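Local coordinates for protein viral CASP8 and FADD-like apoptosis regulator (Molluscum contagiosum virus subtype 1, PDB 2BBR) that inhibits death-receptor-induced apoptosis by interfering with host caspase-8 recruitment and activation at the death-inducing signalling complex, and also suppresses host NF-kappa-B activation, at residues R95-M100 / L139-E144; F30-A35 / C47-Q52. One frame throughout, in Å; residues are numbered along the deposited sequence.

Contact 1: R95-M100 / L139-E144; sequences RYRKLM and LVLALE. With AZI (azide ion), chain B.
Glu144 takes hydrogen bonds from Tyr96 and Arg97, tying two helices of the second death effector domain together within its all-helical death fold. The segments 95-100 and 139-144 run at 136° to each other, and side chains bridge the distance between their axes. Arg97 and Glu144 reach out from opposite directions to form a salt bridge with two contacts. The straighter one runs from Arg97 NH2 to Glu144 OE1 (3.0 Å, 160° at the hydrogen), arriving on the syn side of the carboxylate and lying close to the guanidinium plane. The other, Arg97 NH1 to Glu144 OE2 at 2.6 Å, is short but poorly angled, hence weak. The guanidinium and carboxylate planes are turned about 41° apart, and the two bonds of the pair are unequal. Glu144 OE2 also accepts the phenol of Tyr96 (OH to OE2 2.7 Å), which comes from above the carboxylate plane, so three bonds, one of them weak, hold the carboxylate and probably limit its rotation. A bend at chi2 swings Arg97 alongside its neighbour Tyr96, whose CE2 sits over the centre of one guanidinium face. Arg97 also turns to residues of the first death effector domain. Next to this polar cluster Val140 packs with both methyls: CG1 lies 3.3 Å from Tyr96 OH, while CG2 is 4.1 Å from Met100 SD. Phe30 and Leu157 close in on the same valine and methionine. On the side of helix 95-104 turned from this interface, an azide, probably from the crystallisation liquor, rests against Arg95 and Lys98, with Arg95 NH1 donating to its N3 over 3.2 Å and Lys98 NZ giving a weak bond to N2.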
ATOM      1  N   ARG A  95      -1.100  -0.220   8.194  1.00  9.68           N
ATOM      2  CA  ARG A  95      -1.395   1.181   7.964  1.00 10.08           C
ATOM      3  C   ARG A  95      -0.280   1.789   7.109  1.00  8.69           C
ATOM      4  O   ARG A  95      -0.538   2.629   6.249  1.00  9.74           O
ATOM      5  CB  ARG A  95      -1.521   1.914   9.301  1.00 11.63           C
ATOM      6  CG  ARG A  95      -1.599   3.428   9.204  1.00 11.83           C
ATOM      7  CD  ARG A  95      -2.707   3.925   8.295  1.00 15.83           C
ATOM      8  NE  ARG A  95      -2.794   5.379   8.386  1.00 16.46           N
ATOM      9  CZ  ARG A  95      -3.421   6.156   7.512  1.00 17.00           C
ATOM     10  NH1 ARG A  95      -4.028   5.624   6.462  1.00 17.42           N
ATOM     11  NH2 ARG A  95      -3.428   7.471   7.689  1.00 19.27           N
ATOM     12  N   TYR A  96       0.956   1.350   7.335  1.00  9.50           N
ATOM     13  CA  TYR A  96       2.086   1.854   6.562  1.00  9.35           C
ATOM     14  C   TYR A  96       1.872   1.665   5.060  1.00  9.41           C
ATOM     15  O   TYR A  96       1.953   2.620   4.287  1.00  9.54           O
ATOM     16  CB  TYR A  96       3.383   1.148   6.980  1.00  9.76           C
ATOM     17  CG  TYR A  96       4.553   1.413   6.057  1.00 10.01           C
ATOM     18  CD1 TYR A  96       5.075   2.697   5.905  1.00 11.50           C
ATOM     19  CD2 TYR A  96       5.124   0.379   5.321  1.00  9.91           C
ATOM     20  CE1 TYR A  96       6.134   2.946   5.040  1.00 11.85           C
ATOM     21  CE2 TYR A  96       6.183   0.617   4.451  1.00 11.43           C
ATOM     22  CZ  TYR A  96       6.683   1.903   4.316  1.00 12.17           C
ATOM     23  OH  TYR A  96       7.730   2.147   3.458  1.00 13.41           O
ATOM     24  N   ARG A  97       1.591   0.436   4.643  1.00  8.95           N
ATOM     25  CA  ARG A  97       1.406   0.157   3.223  1.00  9.81           C
ATOM     26  C   ARG A  97       0.168   0.835   2.646  1.00  8.33           C
ATOM     27  O   ARG A  97       0.206   1.381   1.543  1.00  9.32           O
ATOM     28  CB  ARG A  97       1.317  -1.356   2.987  1.00 11.69           C
ATOM     29  CG  ARG A  97       2.535  -2.158   3.425  1.00 15.59           C
ATOM     30  CD  ARG A  97       3.601  -2.216   2.353  1.00 16.59           C
ATOM     31  NE  ARG A  97       4.827  -2.829   2.856  1.00 14.15           N
ATOM     32  CZ  ARG A  97       6.039  -2.486   2.444  1.00 12.07           C
ATOM     33  NH1 ARG A  97       6.169  -1.546   1.517  1.00 11.89           N
ATOM     34  NH2 ARG A  97       7.112  -3.043   2.988  1.00 11.42           N
ATOM     35  N   LYS A  98      -0.937   0.787   3.379  1.00  8.73           N
ATOM     36  CA  LYS A  98      -2.161   1.409   2.893  1.00  8.55           C
ATOM     37  C   LYS A  98      -1.989   2.920   2.753  1.00  8.78           C
ATOM     38  O   LYS A  98      -2.436   3.516   1.769  1.00  9.45           O
ATOM     39  CB  LYS A  98      -3.326   1.074   3.826  1.00  9.48           C
ATOM     40  CG  LYS A  98      -3.740  -0.395   3.759  1.00  8.86           C
ATOM     41  CD  LYS A  98      -4.898  -0.715   4.691  1.00  9.91           C
ATOM     42  CE  LYS A  98      -4.457  -0.776   6.143  1.00 10.28           C
ATOM     43  NZ  LYS A  98      -5.626  -0.866   7.060  1.00 12.24           N
ATOM     44  N   LEU A  99      -1.329   3.540   3.727  1.00  8.99           N
ATOM     45  CA  LEU A  99      -1.095   4.978   3.683  1.00  9.14           C
ATOM     46  C   LEU A  99      -0.242   5.366   2.484  1.00  7.95           C
ATOM     47  O   LEU A  99      -0.528   6.349   1.804  1.00 10.12           O
ATOM     48  CB  LEU A  99      -0.411   5.451   4.967  1.00 10.99           C
ATOM     49  CG  LEU A  99      -0.007   6.930   5.023  1.00 11.39           C
ATOM     50  CD1 LEU A  99      -1.215   7.823   4.778  1.00 13.92           C
ATOM     51  CD2 LEU A  99       0.604   7.236   6.379  1.00 12.82           C
ATOM     52  N   MET A 100       0.811   4.599   2.225  1.00  8.29           N
ATOM     53  CA  MET A 100       1.674   4.909   1.093  1.00  8.64           C
ATOM     54  C   MET A 100       0.902   4.851  -0.225  1.00  9.06           C
ATOM     55  O   MET A 100       1.103   5.688  -1.107  1.00  9.80           O
ATOM     56  CB  MET A 100       2.875   3.964   1.053  1.00  9.62           C
ATOM     57  CG  MET A 100       3.859   4.166   2.203  1.00 11.52           C
ATOM     58  SD  MET A 100       4.508   5.858   2.347  1.00 13.57           S
ATOM     59  CE  MET A 100       3.669   6.388   3.824  1.00 16.55           C
ATOM     60  N   LEU A 139       8.783   4.172  -5.795  1.00  9.91           N
ATOM     61  CA  LEU A 139       9.714   5.093  -5.147  1.00  9.87           C
ATOM     62  C   LEU A 139       9.838   4.681  -3.673  1.00  9.10           C
ATOM     63  O   LEU A 139      10.939   4.642  -3.120  1.00  9.80           O
ATOM     64  CB  LEU A 139       9.198   6.532  -5.239  1.00 11.57           C
ATOM     65  CG  LEU A 139       9.918   7.582  -4.386  1.00 11.62           C
ATOM     66  CD1 LEU A 139      11.392   7.639  -4.758  1.00 13.67           C
ATOM     67  CD2 LEU A 139       9.259   8.942  -4.584  1.00 13.93           C
ATOM     68  N   VAL A 140       8.711   4.367  -3.038  1.00  8.74           N
ATOM     69  CA  VAL A 140       8.736   3.948  -1.639  1.00  8.34           C
ATOM     70  C   VAL A 140       9.584   2.687  -1.470  1.00  8.91           C
ATOM     71  O   VAL A 140      10.431   2.620  -0.580  1.00  8.87           O
ATOM     72  CB  VAL A 140       7.306   3.700  -1.100  1.00  9.17           C
ATOM     73  CG1 VAL A 140       7.369   3.136   0.321  1.00  9.91           C
ATOM     74  CG2 VAL A 140       6.515   5.000  -1.119  1.00  9.76           C
ATOM     75  N   LEU A 141       9.378   1.695  -2.328  1.00  9.00           N
ATOM     76  CA  LEU A 141      10.164   0.474  -2.219  1.00  9.62           C
ATOM     77  C   LEU A 141      11.649   0.751  -2.433  1.00  9.11           C
ATOM     78  O   LEU A 141      12.493   0.165  -1.754  1.00  9.84           O
ATOM     79  CB  LEU A 141       9.666  -0.579  -3.215  1.00 10.26           C
ATOM     80  CG  LEU A 141       8.281  -1.163  -2.911  1.00 10.99           C
ATOM     81  CD1 LEU A 141       7.915  -2.173  -3.989  1.00 12.95           C
ATOM     82  CD2 LEU A 141       8.273  -1.829  -1.542  1.00 12.11           C
ATOM     83  N   ALA A 142      11.972   1.635  -3.371  1.00  9.96           N
ATOM     84  CA  ALA A 142      13.369   1.969  -3.629  1.00 10.14           C
ATOM     85  C   ALA A 142      14.002   2.582  -2.378  1.00  9.39           C
ATOM     86  O   ALA A 142      15.137   2.258  -2.022  1.00  9.80           O
ATOM     87  CB  ALA A 142      13.475   2.929  -4.804  1.00 11.78           C
ATOM     88  N   LEU A 143      13.270   3.470  -1.713  1.00  9.28           N
ATOM     89  CA  LEU A 143      13.769   4.093  -0.491  1.00  9.70           C
ATOM     90  C   LEU A 143      13.911   3.045   0.612  1.00  9.17           C
ATOM     91  O   LEU A 143      14.876   3.069   1.375  1.00 10.24           O
ATOM     92  CB  LEU A 143      12.821   5.207  -0.035  1.00  9.90           C
ATOM     93  CG  LEU A 143      12.779   6.459  -0.917  1.00 10.91           C
ATOM     94  CD1 LEU A 143      11.560   7.295  -0.562  1.00 12.13           C
ATOM     95  CD2 LEU A 143      14.058   7.265  -0.756  1.00 12.63           C
ATOM     96  N   GLU A 144      12.952   2.127   0.693  1.00  8.71           N
ATOM     97  CA  GLU A 144      12.999   1.065   1.694  1.00  9.47           C
ATOM     98  C   GLU A 144      14.211   0.174   1.474  1.00  9.89           C
ATOM     99  O   GLU A 144      14.891  -0.224   2.419  1.00 10.04           O
ATOM    100  CB  GLU A 144      11.772   0.159   1.588  1.00 10.66           C
ATOM    101  CG  GLU A 144      10.512   0.625   2.270  1.00 12.47           C
ATOM    102  CD  GLU A 144       9.407  -0.412   2.158  1.00 11.55           C
ATOM    103  OE1 GLU A 144       9.703  -1.618   2.325  1.00 14.16           O
ATOM    104  OE2 GLU A 144       8.252  -0.021   1.908  1.00 13.07           O
TER
HETATM  105  N1  AZI B 201      -7.346   1.818   6.681  1.00 11.17           N
HETATM  106  N2  AZI B 201      -6.284   2.205   6.368  1.00 12.24           N
HETATM  107  N3  AZI B 201      -5.249   2.654   6.080  1.00 19.41           N

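Contact 2: F30-A35 / C47-Q52; sequences FLCHDA and CSLSQQ
Leu49 projects its forked end into the bend that follows helix 22-31, laying one methyl on Cys32 and the other on Ala35. Its CD1 lies 3.7 Å from Cys32 SG, and its CD2 meets Ala35 CB at 3.6 Å. With CG anti to the carbonyl carbon (chi1 -67°), the branched end comes nearer to the other segment than the CB does. Both helices belong to the first death effector domain, and the contact joins the C-terminal turn of helix 42-51 to the residues just beyond the end of helix 22-31. Helix 22-31 stops at Leu31; Cys32 is the first residue to leave helical torsions, and a turn follows in which His33 N bonds to Phe30 O at 3.0 Å. Residues 33-35 then resume helical torsions without regular bonding. This change of course brings Ala35 against Leu49, where the CA atoms are 6.9 Å apart, and Ala35 gives up more surface than any other residue here. Cys32 directs its sulfur the same way, and Met63 of helix 57-66 touches both Cys32 and Leu49, so the thiol and the leucine methyl share an apolar setting, with Phe92 adding to the packing on Leu49. Beside these apolar pairs are polar groups: Ser48 OG approaches the Ala35 carbonyl oxygen at 3.8 Å, and the side chain of Gln52 lies beside that same carbonyl. The contacts that are certain are apolar, between the leucine methyls, one sulfur and one alanine methyl, which implies that, for this part of the contact, shape matters more than bond direction.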
ATOM      1  N   PHE A  30       2.252  -4.061  -4.067  1.00 10.55           N
ATOM      2  CA  PHE A  30       2.931  -3.287  -3.032  1.00 10.31           C
ATOM      3  C   PHE A  30       2.303  -3.583  -1.667  1.00  9.82           C
ATOM      4  O   PHE A  30       3.008  -3.788  -0.677  1.00 10.08           O
ATOM      5  CB  PHE A  30       2.827  -1.795  -3.347  1.00 10.78           C
ATOM      6  CG  PHE A  30       3.344  -0.905  -2.253  1.00  9.14           C
ATOM      7  CD1 PHE A  30       4.700  -0.609  -2.144  1.00  9.15           C
ATOM      8  CD2 PHE A  30       2.468  -0.361  -1.324  1.00  9.20           C
ATOM      9  CE1 PHE A  30       5.172   0.223  -1.118  1.00 10.12           C
ATOM     10  CE2 PHE A  30       2.928   0.463  -0.304  1.00 10.20           C
ATOM     11  CZ  PHE A  30       4.282   0.758  -0.199  1.00  9.39           C
ATOM     12  N   LEU A  31       0.975  -3.616  -1.616  1.00  9.08           N
ATOM     13  CA  LEU A  31       0.282  -3.901  -0.362  1.00  9.29           C
ATOM     14  C   LEU A  31       0.671  -5.270   0.191  1.00  8.61           C
ATOM     15  O   LEU A  31       0.678  -5.481   1.409  1.00  9.57           O
ATOM     16  CB  LEU A  31      -1.237  -3.855  -0.562  1.00  9.67           C
ATOM     17  CG  LEU A  31      -1.889  -2.484  -0.754  1.00  9.75           C
ATOM     18  CD1 LEU A  31      -3.377  -2.667  -1.005  1.00 11.06           C
ATOM     19  CD2 LEU A  31      -1.655  -1.614   0.479  1.00 10.37           C
ATOM     20  N   CYS A  32       0.995  -6.194  -0.711  1.00  9.46           N
ATOM     21  CA  CYS A  32       1.376  -7.554  -0.337  1.00 10.32           C
ATOM     22  C   CYS A  32       2.883  -7.745  -0.237  1.00 10.91           C
ATOM     23  O   CYS A  32       3.351  -8.872  -0.096  1.00 12.03           O
ATOM     24  CB  CYS A  32       0.841  -8.552  -1.368  1.00 11.43           C
ATOM     25  SG  CYS A  32      -0.946  -8.587  -1.553  1.00 12.77           S
ATOM     26  N   HIS A  33       3.638  -6.652  -0.288  1.00 11.22           N
ATOM     27  CA  HIS A  33       5.095  -6.734  -0.259  1.00 11.06           C
ATOM     28  C   HIS A  33       5.715  -7.526   0.892  1.00 12.66           C
ATOM     29  O   HIS A  33       6.640  -8.308   0.672  1.00 13.93           O
ATOM     30  CB  HIS A  33       5.693  -5.327  -0.281  1.00 10.33           C
ATOM     31  CG  HIS A  33       7.173  -5.302  -0.509  1.00 10.91           C
ATOM     32  ND1 HIS A  33       7.747  -5.597  -1.726  1.00 12.74           N
ATOM     33  CD2 HIS A  33       8.197  -5.033   0.336  1.00 11.25           C
ATOM     34  CE1 HIS A  33       9.062  -5.512  -1.622  1.00 12.59           C
ATOM     35  NE2 HIS A  33       9.360  -5.172  -0.381  1.00 11.54           N
ATOM     36  N   ASP A  34       5.221  -7.326   2.109  1.00 11.64           N
ATOM     37  CA  ASP A  34       5.766  -8.028   3.269  1.00 13.50           C
ATOM     38  C   ASP A  34       5.322  -9.482   3.363  1.00 12.94           C
ATOM     39  O   ASP A  34       6.117 -10.362   3.695  1.00 14.83           O
ATOM     40  CB  ASP A  34       5.363  -7.316   4.559  1.00 14.02           C
ATOM     41  CG  ASP A  34       5.748  -5.856   4.562  1.00 16.28           C
ATOM     42  OD1 ASP A  34       6.940  -5.556   4.337  1.00 16.89           O
ATOM     43  OD2 ASP A  34       4.859  -5.012   4.790  1.00 15.10           O
ATOM     44  N   ALA A  35       4.050  -9.734   3.072  1.00 14.28           N
ATOM     45  CA  ALA A  35       3.504 -11.084   3.162  1.00 16.74           C
ATOM     46  C   ALA A  35       3.838 -11.987   1.979  1.00 19.01           C
ATOM     47  O   ALA A  35       4.045 -13.189   2.153  1.00 20.76           O
ATOM     48  CB  ALA A  35       1.994 -11.012   3.345  1.00 17.78           C
ATOM     49  N   CYS A  47      -2.027 -16.198  -4.218  1.00 19.92           N
ATOM     50  CA  CYS A  47      -1.767 -17.595  -3.902  1.00 19.45           C
ATOM     51  C   CYS A  47      -0.939 -17.675  -2.627  1.00 17.95           C
ATOM     52  O   CYS A  47      -1.189 -18.514  -1.763  1.00 16.11           O
ATOM     53  CB  CYS A  47      -1.025 -18.276  -5.055  1.00 21.86           C
ATOM     54  SG  CYS A  47      -1.984 -18.400  -6.591  1.00 29.48           S
ATOM     55  N   SER A  48       0.047 -16.792  -2.509  1.00 15.99           N
ATOM     56  CA  SER A  48       0.894 -16.768  -1.329  1.00 15.23           C
ATOM     57  C   SER A  48       0.066 -16.439  -0.089  1.00 13.90           C
ATOM     58  O   SER A  48       0.236 -17.056   0.962  1.00 13.91           O
ATOM     59  CB  SER A  48       2.007 -15.736  -1.495  1.00 16.39           C
ATOM     60  OG  SER A  48       2.861 -15.748  -0.368  1.00 16.40           O
ATOM     61  N   LEU A  49      -0.832 -15.464  -0.209  1.00 13.66           N
ATOM     62  CA  LEU A  49      -1.677 -15.093   0.918  1.00 13.68           C
ATOM     63  C   LEU A  49      -2.608 -16.245   1.277  1.00 13.96           C
ATOM     64  O   LEU A  49      -2.871 -16.493   2.448  1.00 13.54           O
ATOM     65  CB  LEU A  49      -2.494 -13.839   0.596  1.00 14.74           C
ATOM     66  CG  LEU A  49      -1.709 -12.537   0.418  1.00 15.26           C
ATOM     67  CD1 LEU A  49      -2.686 -11.400   0.162  1.00 17.31           C
ATOM     68  CD2 LEU A  49      -0.878 -12.247   1.660  1.00 15.89           C
ATOM     69  N   SER A  50      -3.101 -16.951   0.264  1.00 14.46           N
ATOM     70  CA  SER A  50      -3.993 -18.085   0.493  1.00 16.30           C
ATOM     71  C   SER A  50      -3.271 -19.168   1.294  1.00 14.99           C
ATOM     72  O   SER A  50      -3.830 -19.751   2.220  1.00 15.24           O
ATOM     73  CB  SER A  50      -4.467 -18.660  -0.844  1.00 16.94           C
ATOM     74  OG  SER A  50      -5.167 -17.686  -1.595  1.00 23.32           O
ATOM     75  N   GLN A  51      -2.017 -19.421   0.932  1.00 14.24           N
ATOM     76  CA  GLN A  51      -1.195 -20.425   1.604  1.00 15.12           C
ATOM     77  C   GLN A  51      -1.040 -20.123   3.089  1.00 15.74           C
ATOM     78  O   GLN A  51      -0.927 -21.030   3.915  1.00 15.87           O
ATOM     79  CB  GLN A  51       0.194 -20.470   0.973  1.00 15.88           C
ATOM     80  CG  GLN A  51       0.240 -21.039  -0.427  1.00 16.76           C
ATOM     81  CD  GLN A  51       1.526 -20.677  -1.137  1.00 17.53           C
ATOM     82  OE1 GLN A  51       2.587 -20.598  -0.518  1.00 21.67           O
ATOM     83  NE2 GLN A  51       1.442 -20.462  -2.444  1.00 22.36           N
ATOM     84  N   GLN A  52      -1.027 -18.836   3.415  1.00 15.35           N
ATOM     85  CA  GLN A  52      -0.859 -18.379   4.788  1.00 15.44           C
ATOM     86  C   GLN A  52      -2.188 -18.097   5.477  1.00 15.54           C
ATOM     87  O   GLN A  52      -2.215 -17.717   6.645  1.00 16.10           O
ATOM     88  CB  GLN A  52      -0.008 -17.106   4.798  1.00 15.04           C
ATOM     89  CG  GLN A  52       1.404 -17.295   4.268  1.00 16.70           C
ATOM     90  CD  GLN A  52       2.110 -15.978   4.018  1.00 16.54           C
ATOM     91  OE1 GLN A  52       2.084 -15.448   2.906  1.00 18.22           O
ATOM     92  NE2 GLN A  52       2.734 -15.436   5.055  1.00 19.34           N
TER

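In the fold
Contact 2 (30-35 with 47-52) closes before contact 1 (95-100 with 139-144) opens, and each stays inside its own death effector domain, the first and the second respectively. Their centres are nevertheless only about 16 Å apart, because helix 22-31 and the turn after it lie against helix 95-104 and helix 136-145. Arg97 is the common element: its NH2 reaches Asp34 OD1 at 2.9 Å in a salt bridge, and its guanidinium makes a cation-pi contact with Phe30 and packs on His33. The centre of contact 1 lies about 6 Å from that of the molecule, against about 12 Å for contact 2, consistent with tandem domains that associate closely as one compact unit.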